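Local coordinates for Alpha/beta hydrolase fold protein (Sphaerobacter thermophilus, PDB 3R0V) that probably acts as a hydrolase of the alpha/beta hydrolase fold, though its substrate is not established, and holds D-malate in its pocket in this crystal, at residues L210-G215 with A253-E258; A88-G93 with I111-V116; P129-Y134 with V151-T156. All coordinates share one frame; numbering follows the deposited sequence.

Interaction 1 (L210-G215 with A253-E258); sequences LVMDGG and APVLVE
Val255, on the helix 253-258, rests one methyl in the notch between two side chains of the strand 210-213, a compact example of how a helix meets a sheet through interlocking apolar side chains. Its CG1 lies 3.8 Å from CD2 of Leu210 and 4.0 Å from SE of Met212, which is present as selenomethionine. The two approaches differ: the side chain of Leu210 crosses that of Val255 at about a right angle, whereas the Met212 chain slides past it, pointing the opposite way. A bend at the last torsion of Met212 (chi3 -69°) turns its methyl away from Val255, and CE meets CD2 of Leu256 at 4.0 Å, crossing that leucine nearly perpendicularly. The same Leu256 methyl also comes within a looser 4.4 Å of Leu210 CD2. No hydrogen bond joins the two segments; the contact is wholly apolar and buries 147 Å². At 10.8 Å between the short segment axes, the gap is spanned entirely by side chains.

In the next shell, Leu240 touches both Met212 and Val255, and Ala115 of the neighbouring strand lies against Met212 and Leu256. Leu46 of helix 40-46 packs on Leu256 from the helix's own layer. The alternate strand residues, Val211 and Asp213, meet helix 219-231 instead, and hydrogen bonds to Tyr237 and Thr239 hold both carboxylate oxygens of Asp213. The short segment axes run close to antiparallel, at 170°. Helices 249-260 and 219-231 thus cover opposite faces of the strand, the three-layer alpha-beta-alpha sandwich of the alpha/beta hydrolase fold.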
loop_
_atom_site.group_PDB
_atom_site.type_symbol
_atom_site.label_atom_id
_atom_site.label_comp_id
_atom_site.label_asym_id
_atom_site.label_seq_id
_atom_site.Cartn_x
_atom_site.Cartn_y
_atom_site.Cartn_z
ATOM N N LEU A 210 3.819 7.713 11.299
ATOM C CA LEU A 210 4.272 6.479 11.930
ATOM C C LEU A 210 4.729 5.514 10.846
ATOM O O LEU A 210 3.981 5.235 9.917
ATOM C CB LEU A 210 3.124 5.872 12.722
ATOM C CG LEU A 210 3.300 4.442 13.212
ATOM C CD1 LEU A 210 4.463 4.400 14.161
ATOM C CD2 LEU A 210 2.037 3.958 13.893
ATOM N N VAL A 211 5.966 5.038 10.953
ATOM C CA VAL A 211 6.516 4.107 9.982
ATOM C C VAL A 211 6.722 2.781 10.691
ATOM O O VAL A 211 7.391 2.730 11.724
ATOM C CB VAL A 211 7.869 4.594 9.454
ATOM C CG1 VAL A 211 8.372 3.628 8.379
ATOM C CG2 VAL A 211 7.763 6.000 8.891
HETATM N N MSE A 212 6.132 1.719 10.166
HETATM C CA MSE A 212 6.178 0.419 10.832
HETATM C C MSE A 212 6.818 -0.626 9.959
HETATM O O MSE A 212 6.661 -0.615 8.742
HETATM C CB MSE A 212 4.772 -0.071 11.172
HETATM C CG MSE A 212 4.149 0.557 12.410
HETATM SE SE MSE A 212 2.226 0.231 12.449
HETATM C CE MSE A 212 1.883 1.349 10.992
ATOM N N ASP A 213 7.533 -1.543 10.598
ATOM C CA ASP A 213 7.918 -2.788 9.953
ATOM C C ASP A 213 7.590 -3.936 10.887
ATOM O O ASP A 213 7.088 -3.717 11.993
ATOM C CB ASP A 213 9.380 -2.787 9.474
ATOM C CG ASP A 213 10.385 -2.581 10.592
ATOM O OD1 ASP A 213 10.004 -2.579 11.781
ATOM O OD2 ASP A 213 11.589 -2.424 10.271
ATOM N N GLY A 214 7.817 -5.153 10.416
ATOM C CA GLY A 214 7.411 -6.342 11.143
ATOM C C GLY A 214 8.609 -7.161 11.575
ATOM O O GLY A 214 9.739 -6.928 11.133
ATOM N N GLY A 215 8.361 -8.127 12.443
ATOM C CA GLY A 215 9.425 -8.952 12.981
ATOM C C GLY A 215 10.133 -9.848 11.977
ATOM O O GLY A 215 11.213 -10.355 12.282
ATOM N N ALA A 253 -3.374 -3.165 15.029
ATOM C CA ALA A 253 -4.449 -2.292 15.496
ATOM C C ALA A 253 -4.125 -1.484 16.755
ATOM O O ALA A 253 -4.378 -0.293 16.782
ATOM C CB ALA A 253 -5.744 -3.080 15.680
ATOM N N PRO A 254 -3.575 -2.125 17.804
ATOM C CA PRO A 254 -3.304 -1.370 19.035
ATOM C C PRO A 254 -2.318 -0.228 18.803
ATOM O O PRO A 254 -2.454 0.839 19.407
ATOM C CB PRO A 254 -2.705 -2.423 19.972
ATOM C CG PRO A 254 -3.208 -3.734 19.436
ATOM C CD PRO A 254 -3.256 -3.556 17.949
ATOM N N VAL A 255 -1.340 -0.456 17.930
ATOM C CA VAL A 255 -0.357 0.573 17.593
ATOM C C VAL A 255 -1.016 1.736 16.840
ATOM O O VAL A 255 -0.742 2.911 17.110
ATOM C CB VAL A 255 0.798 -0.012 16.761
ATOM C CG1 VAL A 255 1.776 1.067 16.353
ATOM C CG2 VAL A 255 1.519 -1.114 17.545
ATOM N N LEU A 256 -1.888 1.405 15.896
ATOM C CA LEU A 256 -2.638 2.429 15.181
ATOM C C LEU A 256 -3.577 3.194 16.094
ATOM O O LEU A 256 -3.696 4.409 15.976
ATOM C CB LEU A 256 -3.442 1.818 14.037
ATOM C CG LEU A 256 -2.642 1.295 12.855
ATOM C CD1 LEU A 256 -3.610 0.791 11.802
ATOM C CD2 LEU A 256 -1.742 2.380 12.263
ATOM N N VAL A 257 -4.258 2.490 16.992
ATOM C CA VAL A 257 -5.173 3.167 17.902
ATOM C C VAL A 257 -4.415 4.181 18.746
ATOM O O VAL A 257 -4.855 5.313 18.891
ATOM C CB VAL A 257 -5.918 2.181 18.814
ATOM C CG1 VAL A 257 -6.644 2.927 19.931
ATOM C CG2 VAL A 257 -6.892 1.339 18.001
ATOM N N GLU A 258 -3.267 3.773 19.284
ATOM C CA GLU A 258 -2.452 4.667 20.104
ATOM C C GLU A 258 -1.975 5.872 19.301
ATOM O O GLU A 258 -2.047 7.014 19.765
ATOM C CB GLU A 258 -1.250 3.906 20.669
ATOM C CG GLU A 258 -0.524 4.615 21.809
ATOM C CD GLU A 258 0.367 5.758 21.351
ATOM O OE1 GLU A 258 0.945 5.670 20.244
ATOM O OE2 GLU A 258 0.496 6.746 22.106
#

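Interaction 2 (A88-G93 with I111-V116); sequences AAFVFG and ITRLAV
The parallel strand pair of a beta-alpha-beta unit, strand 89-94, helix 96-106 and strand 111-117, brings Val91 between Ile111 and Leu114. The Val91 backbone works both ways: Val91 N donates to Arg113 O at 3.0 Å, and Val91 O accepts from Ala115 N at 2.9 Å in a bond only 7° from straight. Gly93 N then continues the ladder to Ala115 O at 2.9 Å. Toward the start of the strands the register slips by one residue in a beta bulge. There Thr112 N reaches Ala89 O at 3.0 Å from above the carbonyl plane, 42° out of it, unlike the near-axial bonds farther along.

The valine branches divide their work: CG2 packs on Ile111 CG2 at 3.8 Å, while CG1, anti to the backbone N (chi1 168°), meets Leu114 CD1 at 3.9 Å. Helix 96-106 closes over this face, with Ser101 touching both Val91 and Leu114. The strand leads straight into that helix through a GxSxG sequence beginning at Gly93, consistent with the nucleophile elbow of alpha/beta hydrolases and with Ser95 at its tip. On the other face Phe92 sets CD1 against Ala115 CB at 3.9 Å, and also packs on Leu256 of helix 249-260 and Met212. Near the start of the two strands Phe90 and the extended Arg113 chain, in the given one of two conformers, lie side by side, the aliphatic CD 3.4 Å from Phe90 CE1. The guanidinium is turned almost perpendicular to the ring, its edge toward CE1, and Phe260 stacks on the phenylalanine while also touching Arg113.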
loop_
_atom_site.group_PDB
_atom_site.type_symbol
_atom_site.label_atom_id
_atom_site.label_comp_id
_atom_site.label_asym_id
_atom_site.label_seq_id
_atom_site.Cartn_x
_atom_site.Cartn_y
_atom_site.Cartn_z
ATOM N N ALA A 88 -11.420 14.960 5.300
ATOM C CA ALA A 88 -10.073 14.787 5.824
ATOM C C ALA A 88 -10.055 13.462 6.569
ATOM O O ALA A 88 -11.095 13.012 7.063
ATOM C CB ALA A 88 -9.718 15.921 6.774
ATOM N N ALA A 89 -8.894 12.836 6.681
ATOM C CA ALA A 89 -8.840 11.575 7.393
ATOM C C ALA A 89 -7.441 11.236 7.826
ATOM O O ALA A 89 -6.467 11.747 7.272
ATOM C CB ALA A 89 -9.375 10.454 6.515
ATOM N N PHE A 90 -7.362 10.338 8.800
ATOM C CA PHE A 90 -6.135 9.603 9.085
ATOM C C PHE A 90 -5.978 8.572 7.965
ATOM O O PHE A 90 -6.978 8.072 7.440
ATOM C CB PHE A 90 -6.265 8.853 10.409
ATOM C CG PHE A 90 -6.570 9.721 11.601
ATOM C CD1 PHE A 90 -6.135 11.034 11.674
ATOM C CD2 PHE A 90 -7.301 9.205 12.660
ATOM C CE1 PHE A 90 -6.412 11.815 12.799
ATOM C CE2 PHE A 90 -7.590 9.980 13.771
ATOM C CZ PHE A 90 -7.150 11.294 13.835
ATOM N N VAL A 91 -4.743 8.234 7.601
ATOM C CA VAL A 91 -4.529 7.248 6.545
ATOM C C VAL A 91 -3.548 6.197 7.019
ATOM O O VAL A 91 -2.536 6.535 7.627
ATOM C CB VAL A 91 -4.003 7.901 5.245
ATOM C CG1 VAL A 91 -3.509 6.846 4.254
ATOM C CG2 VAL A 91 -5.081 8.757 4.618
ATOM N N PHE A 92 -3.874 4.926 6.772
ATOM C CA PHE A 92 -2.925 3.831 6.959
ATOM C C PHE A 92 -2.662 3.190 5.605
ATOM O O PHE A 92 -3.582 2.669 4.977
ATOM C CB PHE A 92 -3.471 2.772 7.927
ATOM C CG PHE A 92 -2.623 1.512 7.998
ATOM C CD1 PHE A 92 -1.279 1.579 8.327
ATOM C CD2 PHE A 92 -3.175 0.267 7.720
ATOM C CE1 PHE A 92 -0.495 0.429 8.384
ATOM C CE2 PHE A 92 -2.400 -0.884 7.791
ATOM C CZ PHE A 92 -1.067 -0.798 8.125
ATOM N N GLY A 93 -1.407 3.226 5.157
ATOM C CA GLY A 93 -1.043 2.659 3.868
ATOM C C GLY A 93 -0.153 1.441 4.031
ATOM O O GLY A 93 0.791 1.432 4.827
ATOM N N ILE A 111 -4.698 14.734 4.565
ATOM C CA ILE A 111 -4.354 13.620 5.440
ATOM C C ILE A 111 -3.841 14.221 6.747
ATOM O O ILE A 111 -2.850 14.968 6.749
ATOM C CB ILE A 111 -3.263 12.738 4.782
ATOM C CG1 ILE A 111 -3.790 12.175 3.454
ATOM C CG2 ILE A 111 -2.848 11.605 5.703
ATOM C CD1 ILE A 111 -2.765 11.409 2.626
ATOM N N THR A 112 -4.515 13.914 7.853
ATOM C CA THR A 112 -4.199 14.593 9.104
ATOM C C THR A 112 -3.153 13.857 9.948
ATOM O O THR A 112 -2.383 14.494 10.661
ATOM C CB THR A 112 -5.459 14.863 9.920
ATOM O OG1 THR A 112 -6.180 13.639 10.091
ATOM C CG2 THR A 112 -6.353 15.864 9.192
ATOM N N ARG A 113 -3.129 12.525 9.858
ATOM C CA ARG A 113 -2.104 11.681 10.477
ATOM C C ARG A 113 -1.848 10.539 9.506
ATOM O O ARG A 113 -2.779 10.059 8.877
ATOM C CB ARG A 113 -2.583 11.110 11.813
ATOM C CG ARG A 113 -2.915 12.164 12.866
ATOM C CD ARG A 113 -3.289 11.526 14.198
ATOM N NE ARG A 113 -3.458 12.534 15.242
ATOM C CZ ARG A 113 -2.551 12.790 16.180
ATOM N NH1 ARG A 113 -1.420 12.097 16.218
ATOM N NH2 ARG A 113 -2.781 13.731 17.088
ATOM N N LEU A 114 -0.597 10.098 9.396
ATOM C CA LEU A 114 -0.260 9.070 8.409
ATOM C C LEU A 114 0.523 7.933 9.037
ATOM O O LEU A 114 1.537 8.182 9.678
ATOM C CB LEU A 114 0.576 9.694 7.291
ATOM C CG LEU A 114 1.118 8.733 6.223
ATOM C CD1 LEU A 114 -0.011 8.022 5.476
ATOM C CD2 LEU A 114 2.021 9.482 5.248
ATOM N N ALA A 115 0.061 6.692 8.836
ATOM C CA ALA A 115 0.801 5.514 9.256
ATOM C C ALA A 115 1.069 4.677 8.021
ATOM O O ALA A 115 0.196 4.509 7.162
ATOM C CB ALA A 115 0.001 4.720 10.275
ATOM N N VAL A 116 2.293 4.166 7.924
ATOM C CA VAL A 116 2.681 3.338 6.784
ATOM C C VAL A 116 3.393 2.073 7.248
ATOM O O VAL A 116 4.208 2.107 8.173
ATOM C CB VAL A 116 3.576 4.123 5.797
ATOM C CG1 VAL A 116 2.792 5.245 5.121
ATOM C CG2 VAL A 116 4.829 4.673 6.503
#

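Interaction 3 (P129-Y134 with V151-T156); sequences PVPPDY and VTYFMT. With MLT (D-malate), chain F.
Two tyrosines, Tyr134 and Tyr153, lie nearly parallel yet slid so far apart that their rings barely overlap, with planes at 14° and centroids 5.2 Å apart. They run past each other in opposite directions, and the closest touch is Tyr134 CD1 to Tyr153 CE2, at 3.3 Å. Each hydroxyl thereby reaches the other's segment. Tyr153 OH meets the type I turn from Pro131 to Tyr134, and a water joins it to Asp133 OD1, 2.8 Å from the hydroxyl and 3.0 Å from the carboxylate oxygen. Tyr134 OH, carried across with CG anti to the backbone N (chi1 179°), comes in the plane of the Phe154 ring to its edge, 3.4 Å from CD1. The far end of that ring lines the pocket, where Phe154 CZ lies 3.4 Å from C2 of D-malate. With an alanine at Tyr134, the Tyr153 ring and the edge of Phe154 would probably lose a packing partner and be freer to shift beside the ligand. Within the helical cap inserted after strand 111-117, Tyr134 also meets His189 of helix 185-192 edge-to-face, Tyr153 packs on helix 134-143, and Met155 faces helices 163-170 and 175-180.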
loop_
_atom_site.group_PDB
_atom_site.type_symbol
_atom_site.label_atom_id
_atom_site.label_comp_id
_atom_site.label_asym_id
_atom_site.label_seq_id
_atom_site.Cartn_x
_atom_site.Cartn_y
_atom_site.Cartn_z
ATOM N N PRO A 129 19.050 -6.577 -6.484
ATOM C CA PRO A 129 18.734 -5.681 -7.603
ATOM C C PRO A 129 17.495 -6.146 -8.364
ATOM O O PRO A 129 17.299 -7.347 -8.556
ATOM C CB PRO A 129 19.982 -5.767 -8.496
ATOM C CG PRO A 129 20.720 -6.977 -8.035
ATOM C CD PRO A 129 20.391 -7.173 -6.598
ATOM N N VAL A 130 16.654 -5.203 -8.759
ATOM C CA VAL A 130 15.510 -5.499 -9.608
ATOM C C VAL A 130 16.050 -5.634 -11.024
ATOM O O VAL A 130 16.876 -4.827 -11.442
ATOM C CB VAL A 130 14.492 -4.350 -9.552
ATOM C CG1 VAL A 130 13.368 -4.570 -10.551
ATOM C CG2 VAL A 130 13.941 -4.182 -8.133
ATOM N N PRO A 131 15.629 -6.679 -11.762
ATOM C CA PRO A 131 16.188 -6.836 -13.107
ATOM C C PRO A 131 15.941 -5.589 -13.948
ATOM O O PRO A 131 14.864 -5.014 -13.881
ATOM C CB PRO A 131 15.386 -8.005 -13.682
ATOM C CG PRO A 131 14.939 -8.787 -12.488
ATOM C CD PRO A 131 14.678 -7.751 -11.422
ATOM N N PRO A 132 16.934 -5.173 -14.754
ATOM C CA PRO A 132 16.731 -3.990 -15.597
ATOM C C PRO A 132 15.575 -4.149 -16.590
ATOM O O PRO A 132 15.024 -3.146 -17.036
ATOM C CB PRO A 132 18.063 -3.866 -16.340
ATOM C CG PRO A 132 19.052 -4.463 -15.399
ATOM C CD PRO A 132 18.331 -5.634 -14.778
ATOM N N ASP A 133 15.213 -5.385 -16.916
ATOM C CA ASP A 133 14.115 -5.635 -17.851
ATOM C C ASP A 133 12.784 -5.917 -17.147
ATOM O O ASP A 133 11.846 -6.435 -17.755
ATOM C CB ASP A 133 14.469 -6.774 -18.823
ATOM C CG ASP A 133 14.575 -8.132 -18.136
ATOM O OD1 ASP A 133 14.907 -8.188 -16.936
ATOM O OD2 ASP A 133 14.333 -9.158 -18.805
ATOM N N TYR A 134 12.699 -5.558 -15.871
ATOM C CA TYR A 134 11.507 -5.865 -15.085
ATOM C C TYR A 134 10.201 -5.428 -15.757
ATOM O O TYR A 134 9.280 -6.226 -15.909
ATOM C CB TYR A 134 11.603 -5.238 -13.689
ATOM C CG TYR A 134 10.383 -5.512 -12.845
ATOM C CD1 TYR A 134 10.277 -6.694 -12.116
ATOM C CD2 TYR A 134 9.314 -4.612 -12.802
ATOM C CE1 TYR A 134 9.149 -6.968 -11.356
ATOM C CE2 TYR A 134 8.179 -4.879 -12.032
ATOM C CZ TYR A 134 8.105 -6.060 -11.324
ATOM O OH TYR A 134 6.988 -6.336 -10.569
ATOM N N VAL A 151 2.502 -12.617 -11.116
ATOM C CA VAL A 151 2.554 -12.473 -9.664
ATOM C C VAL A 151 3.848 -13.062 -9.103
ATOM O O VAL A 151 4.501 -12.436 -8.274
ATOM C CB VAL A 151 1.346 -13.145 -8.984
ATOM C CG1 VAL A 151 1.471 -13.041 -7.461
ATOM C CG2 VAL A 151 0.044 -12.495 -9.458
ATOM N N THR A 152 4.214 -14.261 -9.551
ATOM C CA THR A 152 5.446 -14.893 -9.103
ATOM C C THR A 152 6.664 -14.021 -9.408
ATOM O O THR A 152 7.563 -13.879 -8.580
ATOM C CB THR A 152 5.603 -16.254 -9.778
ATOM O OG1 THR A 152 4.503 -17.082 -9.390
ATOM C CG2 THR A 152 6.908 -16.921 -9.349
ATOM N N TYR A 153 6.667 -13.420 -10.592
ATOM C CA TYR A 153 7.761 -12.566 -11.029
ATOM C C TYR A 153 7.826 -11.310 -10.167
ATOM O O TYR A 153 8.893 -10.929 -9.698
ATOM C CB TYR A 153 7.610 -12.223 -12.514
ATOM C CG TYR A 153 8.752 -11.422 -13.091
ATOM C CD1 TYR A 153 10.004 -11.990 -13.281
ATOM C CD2 TYR A 153 8.561 -10.100 -13.471
ATOM C CE1 TYR A 153 11.049 -11.252 -13.827
ATOM C CE2 TYR A 153 9.592 -9.358 -14.021
ATOM C CZ TYR A 153 10.830 -9.936 -14.184
ATOM O OH TYR A 153 11.862 -9.209 -14.728
ATOM N N PHE A 154 6.679 -10.666 -9.965
ATOM C CA PHE A 154 6.630 -9.513 -9.065
ATOM C C PHE A 154 7.193 -9.867 -7.681
ATOM O O PHE A 154 8.040 -9.154 -7.135
ATOM C CB PHE A 154 5.193 -9.007 -8.914
ATOM C CG PHE A 154 4.980 -8.162 -7.681
ATOM C CD1 PHE A 154 5.477 -6.872 -7.609
ATOM C CD2 PHE A 154 4.305 -8.671 -6.589
ATOM C CE1 PHE A 154 5.283 -6.108 -6.470
ATOM C CE2 PHE A 154 4.118 -7.910 -5.449
ATOM C CZ PHE A 154 4.605 -6.641 -5.395
HETATM N N MSE A 155 6.743 -10.978 -7.111
HETATM C CA MSE A 155 7.174 -11.315 -5.765
HETATM C C MSE A 155 8.646 -11.653 -5.665
HETATM O O MSE A 155 9.313 -11.208 -4.741
HETATM C CB MSE A 155 6.332 -12.441 -5.204
HETATM C CG MSE A 155 4.914 -12.005 -5.049
HETATM SE SE MSE A 155 3.876 -13.271 -4.068
HETATM C CE MSE A 155 2.238 -12.211 -3.987
ATOM N N THR A 156 9.156 -12.430 -6.614
ATOM C CA THR A 156 10.550 -12.857 -6.562
ATOM C C THR A 156 11.532 -11.808 -7.058
ATOM O O THR A 156 12.594 -11.623 -6.459
ATOM C CB THR A 156 10.768 -14.146 -7.376
ATOM O OG1 THR A 156 10.333 -13.940 -8.734
ATOM C CG2 THR A 156 10.004 -15.310 -6.758
HETATM C C1 MLT F . 3.918 -4.299 -2.226
HETATM O O1 MLT F . 2.808 -3.675 -2.179
HETATM O O2 MLT F . 4.993 -3.708 -2.326
HETATM C C2 MLT F . 3.875 -5.800 -2.132
HETATM O O3 MLT F . 2.591 -6.223 -1.722
HETATM C C3 MLT F . 4.942 -6.310 -1.173
HETATM C C4 MLT F . 4.657 -7.746 -0.790
HETATM O O4 MLT F . 3.575 -8.298 -1.088
HETATM O O5 MLT F . 5.510 -8.407 -0.162
HETATM O O HOH W 1 13.922 -10.743 -15.761
#

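Overall arrangement
Interactions 1 and 2 belong to one buried core and share a sheet: strand 209-213 pairs with strand 111-117, and Met212 and Leu256 meet Phe92 and Ala115 respectively across their boundary. Their chemistry nevertheless separates by direction. Within the sheet, interaction 2 combines backbone hydrogen bonds with side-chain packing on both faces, while between layers interaction 1 uses apolar side chains alone. Interaction 3 stands apart, its centre about 28 Å from that of interaction 1 and 29 Å from that of interaction 2, a partly buried contact in the helical cap. There aromatic rings and a bridging water replace aliphatic packing. Only interaction 3 touches the malate; interaction 2 approaches that pocket through the turn just beyond Gly93 that carries Ser95 and Ser96.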